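Local coordinates for protein flavin prenyltransferase PAD1, mitochondrial (Aspergillus niger, PDB 6QLG) that probably joins a dimethylallyl group to the flavin N5 and C6 of FMN, making the prenylated cofactor used by ferulic acid decarboxylase, at residues T70-S75 against D98-I103; R42-M47 against D118-V123; R153-L158 against L209-L214. One frame throughout, in Å; residues are numbered along the deposited sequence. Where two conformers were deposited one is given.

The chain enters the fold with strand 42-47, in the middle of a parallel sheet. It then runs through helix 53-65 to strand 69-74 and on to edge strand 99-100, where contact 1 closes a helical excursion. Strand 119-125 crosses back to the far flank of strand 42-47, and contact 2 closes this longer loop. Contact 1 is therefore nested inside contact 2, and the two are joined by the pairing of strands 42-47 and 69-74. Contact 3 follows in series. Strand 155-160 lies beside strand 119-125, and the end of helix 197-210 returns to cover it. Together the contacts run across one Rossmann-like flavoprotein sheet and onto its C-terminal helix.

Contact 1: residues T70-S75 against D98-I103; sequences THLVMS and DYVHNI. With FMN (flavin mononucleotide), chain M.
The carbonyl oxygen Thr-70 O takes two backbone N-H groups, Tyr-99 N at 3.1 Å and, weakly, Asp-98 N. Asp-98 N also bonds to Thr-70 OG1 at 3.2 Å. A chi1 of 55° sets this hydroxyl between the backbone N and the carbonyl carbon, where it meets that N-H. In return, Thr-70 N reaches the anti lone pair of Asp-98 OD2 at 3.0 Å. The other oxygen, Asp-98 OD1, forms a salt bridge with Arg-64. Parallel pairing continues from Leu-72 N to Tyr-99 O at 2.7 Å and from His-101 N to Leu-72 O. Farther along, a water links Met-74 N to His-101 O. Val-73 CG1 meets Ile-103 CD1 at 3.8 Å, and the two side chains cross at about a right angle.

On the His-71 side, three rings cluster. His-71 ND1 and His-101 NE2 lie 2.9 Å apart in a nearly straight hydrogen bond. The two imidazoles are almost coplanar, 2° apart, neither above the other. Tyr-99 CD1 lies over one face of the His-71 ring, but the tyrosine ring is strongly offset, with little overlap. At the strand end, Ser-75 OG caps helix 76-85 at Ala-78 N. It also lies 2.5 Å from FMN O2P, a doubtfully short hydrogen bond. Either histidine could donate the bond between them. Glu-69, bonded to His-71 NE2, would probably stabilise positive charge on it.

Contact 2: residues R42-M47 against D118-V123; sequences RIVVAM and DGMIVV
Strands 42-47 and 119-122 run parallel, 4.7 Å apart at closest approach and 19° from perfect alignment. Val-44 and Ala-46 turn both their N-H and C=O groups to the other strand. Val-44 N bonds to Gly-119 O, and Ile-121 N to Val-44 O. Further on, Ala-46 N meets Ile-121 O at 2.9 Å with a nearly straight angle of 178°, and Val-123 N meets Ala-46 O at 2.8 Å. Ile-43, Val-45 and Met-47 give their backbone bonds to strand 69-74 instead.

Met-120 leads the packing on the face it shares with Val-44 and Ala-46. Its CG lies anti to the backbone N (chi1 171°), and the extended chain slants over Val-44 toward Ala-46. Met-120 CG touches Val-44 CB at 4.0 Å, and its methyl CE reaches Ala-46 CB at 3.7 Å. Val-122 CG2 meets the same alanine methyl at 4.1 Å. Helix 141-151 covers this face. On the reverse face, Ile-121 CG2 sits 4.3 Å from Val-45 CG2 and touches Ile-43 CG2 as well. Helix 53-65 covers Ile-43 and Val-45.

Both strands lead at their C-terminal ends into the FMN pocket, where Gly-49 and Ser-126 bind the cofactor. The side chains on the two faces are mostly apolar and buried, so backbone bonds supply most of the polar pairing.

Contact 3: residues R153-L158 against L209-L214; sequences RRRLVL and LDLFDL
The Phe-212 ring touches two residues of strand 155-160, through its CE1 and CZ atoms. Its CE1 lies 3.6 Å from Arg-155 CG, and its CZ lies 3.7 Å from Val-157 CG2. Both approaches are oblique to the ring. Val-157 CG2 also meets Leu-211 CD1, at 4.0 Å, with the two side chains crossing at about a right angle. One valine methyl thus touches both Leu-211 and Phe-212. With chi1 at 173°, Arg-155 leaves the strand stretched away from its amide, then folds at chi2 and chi3. The bends carry its guanidinium across to Leu-211, with its plane 45° from the Phe-212 ring. Leu-211 CB lies in plane at the guanidinium edge. Arg-155 NH1 comes 2.8 Å from Leu-211 O, but the angle is too poor for a hydrogen bond.

Behind this layer, the helix end sets the positions of Leu-211 and Phe-212. Leu-209 O accepts Phe-212 N at 3.1 Å and Leu-214 N at 3.0 Å, from opposite faces of its carbonyl plane. Asp-213 N bonds to Asp-210 O at 2.9 Å and closes a type I turn. Arg-41 NH2 bonds to Phe-212 O. The Phe-212 ring also touches Ile-43 and Ile-121 of the sheet. On the strand side, Arg-155 and Val-157 bond through their backbones to strand 119-125. Glu-152 and Arg-153 of a neighbouring subunit pack on Leu-211 and Arg-155, respectively.

Asp-213, with positive phi, is the C-prime residue of a Schellman motif. This motif ends helix 197-210 against the parallel sheet of a Rossmann-like flavoprotein fold. The same helix carries Arg-207, in the dimethylallyl diphosphate pocket.

Contact 1: residues T70-S75 against D98-I103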
loop_
_atom_site.group_PDB
_atom_site.type_symbol
_atom_site.label_atom_id
_atom_site.label_comp_id
_atom_site.label_asym_id
_atom_site.label_seq_id
_atom_site.Cartn_x
_atom_site.Cartn_y
_atom_site.Cartn_z
ATOM N N THR B 70 9.006 18.016 -36.424
ATOM C CA THR B 70 9.428 16.820 -35.710
ATOM C C THR B 70 10.884 16.929 -35.276
ATOM O O THR B 70 11.737 17.412 -36.028
ATOM C CB THR B 70 9.241 15.569 -36.573
ATOM O OG1 THR B 70 9.933 15.737 -37.816
ATOM C CG2 THR B 70 7.763 15.326 -36.845
ATOM N N HIS B 71 11.159 16.470 -34.058
ATOM C CA HIS B 71 12.507 16.407 -33.505
ATOM C C HIS B 71 12.813 14.947 -33.203
ATOM O O HIS B 71 12.229 14.364 -32.283
ATOM C CB HIS B 71 12.627 17.275 -32.253
ATOM C CG HIS B 71 12.557 18.744 -32.532
ATOM N ND1 HIS B 71 13.652 19.576 -32.427
ATOM C CD2 HIS B 71 11.524 19.529 -32.919
ATOM C CE1 HIS B 71 13.295 20.811 -32.732
ATOM N NE2 HIS B 71 12.009 20.810 -33.035
ATOM N N LEU B 72 13.720 14.356 -33.974
ATOM C CA LEU B 72 13.985 12.925 -33.917
ATOM C C LEU B 72 15.197 12.636 -33.043
ATOM O O LEU B 72 16.226 13.312 -33.152
ATOM C CB LEU B 72 14.209 12.359 -35.319
ATOM C CG LEU B 72 14.747 10.927 -35.398
ATOM C CD1 LEU B 72 13.681 9.926 -34.981
ATOM C CD2 LEU B 72 15.262 10.614 -36.796
ATOM N N VAL B 73 15.065 11.637 -32.173
ATOM C CA VAL B 73 16.186 11.048 -31.450
ATOM C C VAL B 73 16.106 9.539 -31.633
ATOM O O VAL B 73 15.033 8.947 -31.470
ATOM C CB VAL B 73 16.175 11.410 -29.952
ATOM C CG1 VAL B 73 17.449 10.916 -29.283
ATOM C CG2 VAL B 73 16.017 12.910 -29.758
ATOM N N MET B 74 17.230 8.922 -31.986
ATOM C CA MET B 74 17.310 7.482 -32.185
ATOM C C MET B 74 18.356 6.908 -31.245
ATOM O O MET B 74 19.464 7.447 -31.141
ATOM C CB MET B 74 17.672 7.134 -33.634
ATOM C CG MET B 74 16.658 7.573 -34.676
ATOM S SD MET B 74 17.151 7.054 -36.339
ATOM C CE MET B 74 18.742 7.860 -36.475
ATOM N N SER B 75 18.013 5.815 -30.572
ATOM C CA SER B 75 18.985 5.146 -29.726
ATOM C C SER B 75 19.923 4.296 -30.580
ATOM O O SER B 75 19.699 4.079 -31.773
ATOM C CB SER B 75 18.292 4.279 -28.675
ATOM O OG SER B 75 17.877 3.039 -29.224
ATOM N N ASP B 98 12.496 17.069 -39.261
ATOM C CA ASP B 98 12.958 18.445 -39.395
ATOM C C ASP B 98 14.254 18.666 -38.625
ATOM O O ASP B 98 15.139 19.396 -39.084
ATOM C CB ASP B 98 11.874 19.408 -38.915
ATOM C CG ASP B 98 10.604 19.303 -39.732
ATOM O OD1 ASP B 98 10.678 19.449 -40.968
ATOM O OD2 ASP B 98 9.533 19.060 -39.143
ATOM N N TYR B 99 14.384 18.039 -37.458
ATOM C CA TYR B 99 15.566 18.184 -36.623
ATOM C C TYR B 99 15.920 16.837 -36.012
ATOM O O TYR B 99 15.040 16.032 -35.694
ATOM C CB TYR B 99 15.351 19.229 -35.520
ATOM C CG TYR B 99 15.081 20.614 -36.059
ATOM C CD1 TYR B 99 13.784 21.093 -36.176
ATOM C CD2 TYR B 99 16.125 21.436 -36.464
ATOM C CE1 TYR B 99 13.533 22.359 -36.676
ATOM C CE2 TYR B 99 15.884 22.701 -36.965
ATOM C CZ TYR B 99 14.588 23.158 -37.069
ATOM O OH TYR B 99 14.343 24.418 -37.566
ATOM N N VAL B 100 17.220 16.598 -35.860
ATOM C CA VAL B 100 17.746 15.362 -35.293
ATOM C C VAL B 100 18.742 15.727 -34.204
ATOM O O VAL B 100 19.602 16.590 -34.409
ATOM C CB VAL B 100 18.417 14.475 -36.361
ATOM C CG1 VAL B 100 18.889 13.167 -35.741
ATOM C CG2 VAL B 100 17.465 14.210 -37.514
ATOM N N HIS B 101 18.626 15.076 -33.050
ATOM C CA HIS B 101 19.497 15.333 -31.916
ATOM C C HIS B 101 20.218 14.055 -31.512
ATOM O O HIS B 101 19.649 12.961 -31.575
ATOM C CB HIS B 101 18.705 15.895 -30.732
ATOM C CG HIS B 101 17.823 17.050 -31.092
ATOM N ND1 HIS B 101 18.296 18.338 -31.214
ATOM C CD2 HIS B 101 16.497 17.108 -31.363
ATOM C CE1 HIS B 101 17.300 19.142 -31.541
ATOM N NE2 HIS B 101 16.198 18.421 -31.639
ATOM N N ASN B 102 21.475 14.207 -31.105
ATOM C CA ASN B 102 22.300 13.069 -30.721
ATOM C C ASN B 102 21.810 12.483 -29.400
ATOM O O ASN B 102 21.515 13.219 -28.454
ATOM C CB ASN B 102 23.761 13.510 -30.606
ATOM C CG ASN B 102 24.724 12.346 -30.476
ATOM O OD1 ASN B 102 24.532 11.450 -29.655
ATOM N ND2 ASN B 102 25.781 12.364 -31.282
ATOM N N ILE B 103 21.734 11.150 -29.338
ATOM C CA ILE B 103 21.247 10.464 -28.141
ATOM C C ILE B 103 22.099 10.799 -26.921
ATOM O O ILE B 103 21.603 10.793 -25.785
ATOM C CB ILE B 103 21.193 8.942 -28.398
ATOM C CG1 ILE B 103 20.623 8.199 -27.186
ATOM C CG2 ILE B 103 22.574 8.402 -28.748
ATOM C CD1 ILE B 103 19.132 8.318 -27.042
HETATM N N1 FMN M . 13.412 -5.114 -26.193
HETATM C C2 FMN M . 12.089 -4.968 -25.832
HETATM O O2 FMN M . 11.807 -4.565 -24.709
HETATM N N3 FMN M . 11.093 -5.274 -26.732
HETATM C C4 FMN M . 11.427 -5.728 -27.995
HETATM O O4 FMN M . 10.552 -6.009 -28.817
HETATM C C4A FMN M . 12.756 -5.878 -28.366
HETATM N N5 FMN M . 13.064 -6.334 -29.635
HETATM C C5A FMN M . 14.382 -6.486 -30.022
HETATM C C6 FMN M . 14.700 -6.945 -31.305
HETATM C C7 FMN M . 16.025 -7.104 -31.706
HETATM C C7M FMN M . 16.347 -7.599 -33.091
HETATM C C8 FMN M . 17.039 -6.793 -30.800
HETATM C C8M FMN M . 18.481 -6.955 -31.199
HETATM C C9 FMN M . 16.715 -6.339 -29.517
HETATM C C9A FMN M . 15.392 -6.179 -29.116
HETATM N N10 FMN M . 15.075 -5.711 -27.841
HETATM C C10 FMN M . 13.754 -5.569 -27.456
HETATM C "C1'" FMN M . 16.160 -5.397 -26.847
HETATM C "C2'" FMN M . 16.586 -3.932 -26.759
HETATM O "O2'" FMN M . 17.132 -3.502 -27.989
HETATM C "C3'" FMN M . 17.617 -3.788 -25.638
HETATM O "O3'" FMN M . 16.988 -4.032 -24.400
HETATM C "C4'" FMN M . 18.275 -2.414 -25.602
HETATM O "O4'" FMN M . 19.031 -2.282 -24.419
HETATM C "C5'" FMN M . 17.246 -1.295 -25.638
HETATM O "O5'" FMN M . 17.948 -0.081 -25.759
HETATM P P FMN M . 17.184 1.285 -26.130
HETATM O O1P FMN M . 17.996 2.452 -25.626
HETATM O O2P FMN M . 17.051 1.363 -27.631
HETATM O O3P FMN M . 15.819 1.335 -25.482
HETATM O O HOH W 1 19.588 10.544 -32.605
HETATM O O HOH W 2 21.983 9.495 -31.882
#

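Contact 2: residues R42-M47 against D118-V123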
loop_
_atom_site.group_PDB
_atom_site.type_symbol
_atom_site.label_atom_id
_atom_site.label_comp_id
_atom_site.label_asym_id
_atom_site.label_seq_id
_atom_site.Cartn_x
_atom_site.Cartn_y
_atom_site.Cartn_z
ATOM N N ARG B 42 5.315 21.294 -32.338
ATOM C CA ARG B 42 6.534 20.506 -32.225
ATOM C C ARG B 42 6.234 19.207 -31.492
ATOM O O ARG B 42 5.617 19.224 -30.421
ATOM C CB ARG B 42 7.626 21.271 -31.476
ATOM C CG ARG B 42 8.189 22.479 -32.196
ATOM C CD ARG B 42 8.867 23.391 -31.191
ATOM N NE ARG B 42 9.893 24.242 -31.783
ATOM C CZ ARG B 42 10.574 25.161 -31.104
ATOM N NH1 ARG B 42 10.340 25.340 -29.810
ATOM N NH2 ARG B 42 11.491 25.896 -31.716
ATOM N N ILE B 43 6.678 18.088 -32.058
ATOM C CA ILE B 43 6.545 16.782 -31.428
ATOM C C ILE B 43 7.894 16.082 -31.480
ATOM O O ILE B 43 8.508 15.984 -32.549
ATOM C CB ILE B 43 5.459 15.922 -32.102
ATOM C CG1 ILE B 43 4.068 16.459 -31.759
ATOM C CG2 ILE B 43 5.587 14.463 -31.675
ATOM C CD1 ILE B 43 2.940 15.531 -32.157
ATOM N N VAL B 44 8.362 15.614 -30.327
ATOM C CA VAL B 44 9.588 14.829 -30.260
ATOM C C VAL B 44 9.260 13.382 -30.600
ATOM O O VAL B 44 8.355 12.782 -30.009
ATOM C CB VAL B 44 10.235 14.940 -28.871
ATOM C CG1 VAL B 44 11.482 14.070 -28.798
ATOM C CG2 VAL B 44 10.567 16.390 -28.548
ATOM N N VAL B 45 9.990 12.822 -31.559
ATOM C CA VAL B 45 9.833 11.433 -31.971
ATOM C C VAL B 45 11.095 10.690 -31.556
ATOM O O VAL B 45 12.188 10.975 -32.059
ATOM C CB VAL B 45 9.585 11.304 -33.479
ATOM C CG1 VAL B 45 9.417 9.841 -33.863
ATOM C CG2 VAL B 45 8.365 12.121 -33.889
ATOM N N ALA B 46 10.952 9.741 -30.638
ATOM C CA ALA B 46 12.069 8.945 -30.154
ATOM C C ALA B 46 11.884 7.498 -30.586
ATOM O O ALA B 46 10.800 6.930 -30.422
ATOM C CB ALA B 46 12.193 9.036 -28.631
ATOM N N MET B 47 12.936 6.913 -31.146
ATOM C CA MET B 47 12.941 5.512 -31.539
ATOM C C MET B 47 13.942 4.756 -30.677
ATOM O O MET B 47 15.061 5.230 -30.452
ATOM C CB MET B 47 13.291 5.354 -33.023
ATOM C CG MET B 47 12.374 6.130 -33.964
ATOM S SD MET B 47 12.658 5.783 -35.719
ATOM C CE MET B 47 12.462 4.002 -35.750
ATOM N N ASP B 118 4.850 20.318 -27.783
ATOM C CA ASP B 118 3.494 19.868 -27.497
ATOM C C ASP B 118 3.413 18.420 -27.040
ATOM O O ASP B 118 2.361 18.006 -26.542
ATOM C CB ASP B 118 2.598 20.054 -28.724
ATOM C CG ASP B 118 2.480 21.502 -29.136
ATOM O OD1 ASP B 118 2.538 21.784 -30.348
ATOM O OD2 ASP B 118 2.336 22.361 -28.240
ATOM N N GLY B 119 4.473 17.643 -27.195
ATOM C CA GLY B 119 4.440 16.272 -26.736
ATOM C C GLY B 119 5.586 15.464 -27.300
ATOM O O GLY B 119 6.431 15.959 -28.048
ATOM N N MET B 120 5.583 14.189 -26.925
ATOM C CA MET B 120 6.648 13.266 -27.273
ATOM C C MET B 120 6.050 11.880 -27.426
ATOM O O MET B 120 5.176 11.488 -26.646
ATOM C CB MET B 120 7.743 13.268 -26.201
ATOM C CG MET B 120 8.801 12.188 -26.355
ATOM S SD MET B 120 10.094 12.368 -25.109
ATOM C CE MET B 120 11.363 11.291 -25.771
ATOM N N ILE B 121 6.510 11.146 -28.435
ATOM C CA ILE B 121 6.113 9.758 -28.627
ATOM C C ILE B 121 7.370 8.915 -28.786
ATOM O O ILE B 121 8.246 9.237 -29.597
ATOM C CB ILE B 121 5.164 9.584 -29.832
ATOM C CG1 ILE B 121 4.813 8.106 -30.024
ATOM C CG2 ILE B 121 5.757 10.196 -31.101
ATOM C CD1 ILE B 121 3.641 7.863 -30.959
ATOM N N VAL B 122 7.471 7.856 -27.988
ATOM C CA VAL B 122 8.552 6.884 -28.088
ATOM C C VAL B 122 8.000 5.688 -28.851
ATOM O O VAL B 122 7.153 4.948 -28.337
ATOM C CB VAL B 122 9.086 6.479 -26.707
ATOM C CG1 VAL B 122 10.314 5.593 -26.851
ATOM C CG2 VAL B 122 9.415 7.718 -25.879
ATOM N N VAL B 123 8.463 5.501 -30.082
ATOM C CA VAL B 123 7.862 4.517 -30.980
ATOM C C VAL B 123 8.933 3.899 -31.875
ATOM O O VAL B 123 9.558 4.608 -32.678
ATOM C CB VAL B 123 6.732 5.152 -31.810
ATOM C CG1 VAL B 123 7.175 6.491 -32.410
ATOM C CG2 VAL B 123 6.270 4.197 -32.901
#

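Contact 3: residues R153-L158 against L209-L214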
loop_
_atom_site.group_PDB
_atom_site.type_symbol
_atom_site.label_atom_id
_atom_site.label_comp_id
_atom_site.label_asym_id
_atom_site.label_seq_id
_atom_site.Cartn_x
_atom_site.Cartn_y
_atom_site.Cartn_z
ATOM N N ARG B 153 4.090 18.364 -17.671
ATOM C CA ARG B 153 2.706 17.946 -17.906
ATOM C C ARG B 153 2.349 17.995 -19.391
ATOM O O ARG B 153 1.257 18.420 -19.772
ATOM C CB ARG B 153 1.722 18.780 -17.078
ATOM C CG ARG B 153 1.425 18.209 -15.693
ATOM C CD ARG B 153 2.655 18.240 -14.797
ATOM N NE ARG B 153 2.333 17.949 -13.402
ATOM C CZ ARG B 153 3.227 17.925 -12.418
ATOM N NH1 ARG B 153 4.505 18.175 -12.673
ATOM N NH2 ARG B 153 2.843 17.652 -11.177
ATOM N N ARG B 154 3.276 17.554 -20.235
ATOM C CA ARG B 154 3.038 17.427 -21.665
ATOM C C ARG B 154 2.737 15.974 -22.017
ATOM O O ARG B 154 3.147 15.047 -21.314
ATOM C CB ARG B 154 4.241 17.929 -22.467
ATOM C CG ARG B 154 4.526 19.413 -22.271
ATOM C CD ARG B 154 5.854 19.824 -22.887
ATOM N NE ARG B 154 6.290 21.132 -22.405
ATOM C CZ ARG B 154 7.517 21.618 -22.561
ATOM N NH1 ARG B 154 8.444 20.904 -23.189
ATOM N NH2 ARG B 154 7.821 22.819 -22.087
ATOM N N ARG B 155 2.009 15.787 -23.116
ATOM C CA ARG B 155 1.570 14.456 -23.518
ATOM C C ARG B 155 2.765 13.593 -23.909
ATOM O O ARG B 155 3.586 13.988 -24.742
ATOM C CB ARG B 155 0.572 14.565 -24.674
ATOM C CG ARG B 155 0.158 13.243 -25.320
ATOM C CD ARG B 155 -0.574 12.300 -24.364
ATOM N NE ARG B 155 -1.591 12.960 -23.547
ATOM C CZ ARG B 155 -2.893 12.962 -23.821
ATOM N NH1 ARG B 155 -3.352 12.346 -24.902
ATOM N NH2 ARG B 155 -3.740 13.586 -23.012
ATOM N N LEU B 156 2.868 12.416 -23.293
ATOM C CA LEU B 156 3.949 11.473 -23.557
ATOM C C LEU B 156 3.338 10.114 -23.857
ATOM O O LEU B 156 2.657 9.536 -23.003
ATOM C CB LEU B 156 4.910 11.379 -22.366
ATOM C CG LEU B 156 5.970 10.274 -22.436
ATOM C CD1 LEU B 156 6.949 10.526 -23.579
ATOM C CD2 LEU B 156 6.712 10.142 -21.114
ATOM N N VAL B 157 3.584 9.604 -25.061
ATOM C CA VAL B 157 3.038 8.328 -25.511
ATOM C C VAL B 157 4.185 7.342 -25.674
ATOM O O VAL B 157 5.154 7.619 -26.390
ATOM C CB VAL B 157 2.253 8.480 -26.826
ATOM C CG1 VAL B 157 1.773 7.121 -27.317
ATOM C CG2 VAL B 157 1.076 9.428 -26.636
ATOM N N LEU B 158 4.074 6.195 -25.010
ATOM C CA LEU B 158 5.075 5.137 -25.081
ATOM C C LEU B 158 4.467 3.952 -25.818
ATOM O O LEU B 158 3.588 3.266 -25.282
ATOM C CB LEU B 158 5.544 4.726 -23.685
ATOM C CG LEU B 158 5.992 5.828 -22.725
ATOM C CD1 LEU B 158 6.440 5.221 -21.405
ATOM C CD2 LEU B 158 7.106 6.652 -23.339
ATOM N N LEU B 209 -1.514 8.997 -33.145
ATOM C CA LEU B 209 -1.540 10.445 -33.302
ATOM C C LEU B 209 -2.869 11.051 -32.872
ATOM O O LEU B 209 -2.940 12.269 -32.672
ATOM C CB LEU B 209 -1.222 10.814 -34.751
ATOM C CG LEU B 209 0.139 10.313 -35.246
ATOM C CD1 LEU B 209 0.454 10.850 -36.634
ATOM C CD2 LEU B 209 1.249 10.679 -34.266
ATOM N N ASP B 210 -3.918 10.234 -32.726
ATOM C CA ASP B 210 -5.150 10.714 -32.105
ATOM C C ASP B 210 -4.891 11.259 -30.708
ATOM O O ASP B 210 -5.559 12.204 -30.275
ATOM C CB ASP B 210 -6.187 9.590 -32.034
ATOM C CG ASP B 210 -6.877 9.341 -33.360
ATOM O OD1 ASP B 210 -6.832 10.230 -34.235
ATOM O OD2 ASP B 210 -7.473 8.255 -33.520
ATOM N N LEU B 211 -3.931 10.675 -29.988
ATOM C CA LEU B 211 -3.620 11.116 -28.636
ATOM C C LEU B 211 -2.978 12.496 -28.598
ATOM O O LEU B 211 -2.916 13.103 -27.524
ATOM C CB LEU B 211 -2.713 10.090 -27.956
ATOM C CG LEU B 211 -3.401 8.741 -27.728
ATOM C CD1 LEU B 211 -2.385 7.631 -27.517
ATOM C CD2 LEU B 211 -4.363 8.831 -26.552
ATOM N N PHE B 212 -2.501 13.003 -29.736
ATOM C CA PHE B 212 -2.047 14.381 -29.857
ATOM C C PHE B 212 -3.071 15.255 -30.569
ATOM O O PHE B 212 -2.726 16.348 -31.033
ATOM C CB PHE B 212 -0.706 14.438 -30.591
ATOM C CG PHE B 212 0.387 13.658 -29.920
ATOM C CD1 PHE B 212 1.147 14.229 -28.912
ATOM C CD2 PHE B 212 0.655 12.352 -30.296
ATOM C CE1 PHE B 212 2.155 13.513 -28.293
ATOM C CE2 PHE B 212 1.660 11.628 -29.680
ATOM C CZ PHE B 212 2.412 12.210 -28.677
ATOM N N ASP B 213 -4.315 14.784 -30.669
ATOM C CA ASP B 213 -5.389 15.477 -31.379
ATOM C C ASP B 213 -4.986 15.774 -32.822
ATOM O O ASP B 213 -5.090 16.901 -33.311
ATOM C CB ASP B 213 -5.801 16.750 -30.637
ATOM C CG ASP B 213 -6.213 16.475 -29.203
ATOM O OD1 ASP B 213 -7.031 15.555 -28.985
ATOM O OD2 ASP B 213 -5.721 17.176 -28.296
ATOM N N LEU B 214 -4.518 14.731 -33.507
ATOM C CA LEU B 214 -4.117 14.804 -34.903
ATOM C C LEU B 214 -4.847 13.720 -35.682
ATOM O O LEU B 214 -4.946 12.576 -35.227
ATOM C CB LEU B 214 -2.601 14.635 -35.064
ATOM C CG LEU B 214 -1.732 15.789 -34.562
ATOM C CD1 LEU B 214 -0.288 15.338 -34.413
ATOM C CD2 LEU B 214 -1.832 16.989 -35.496
#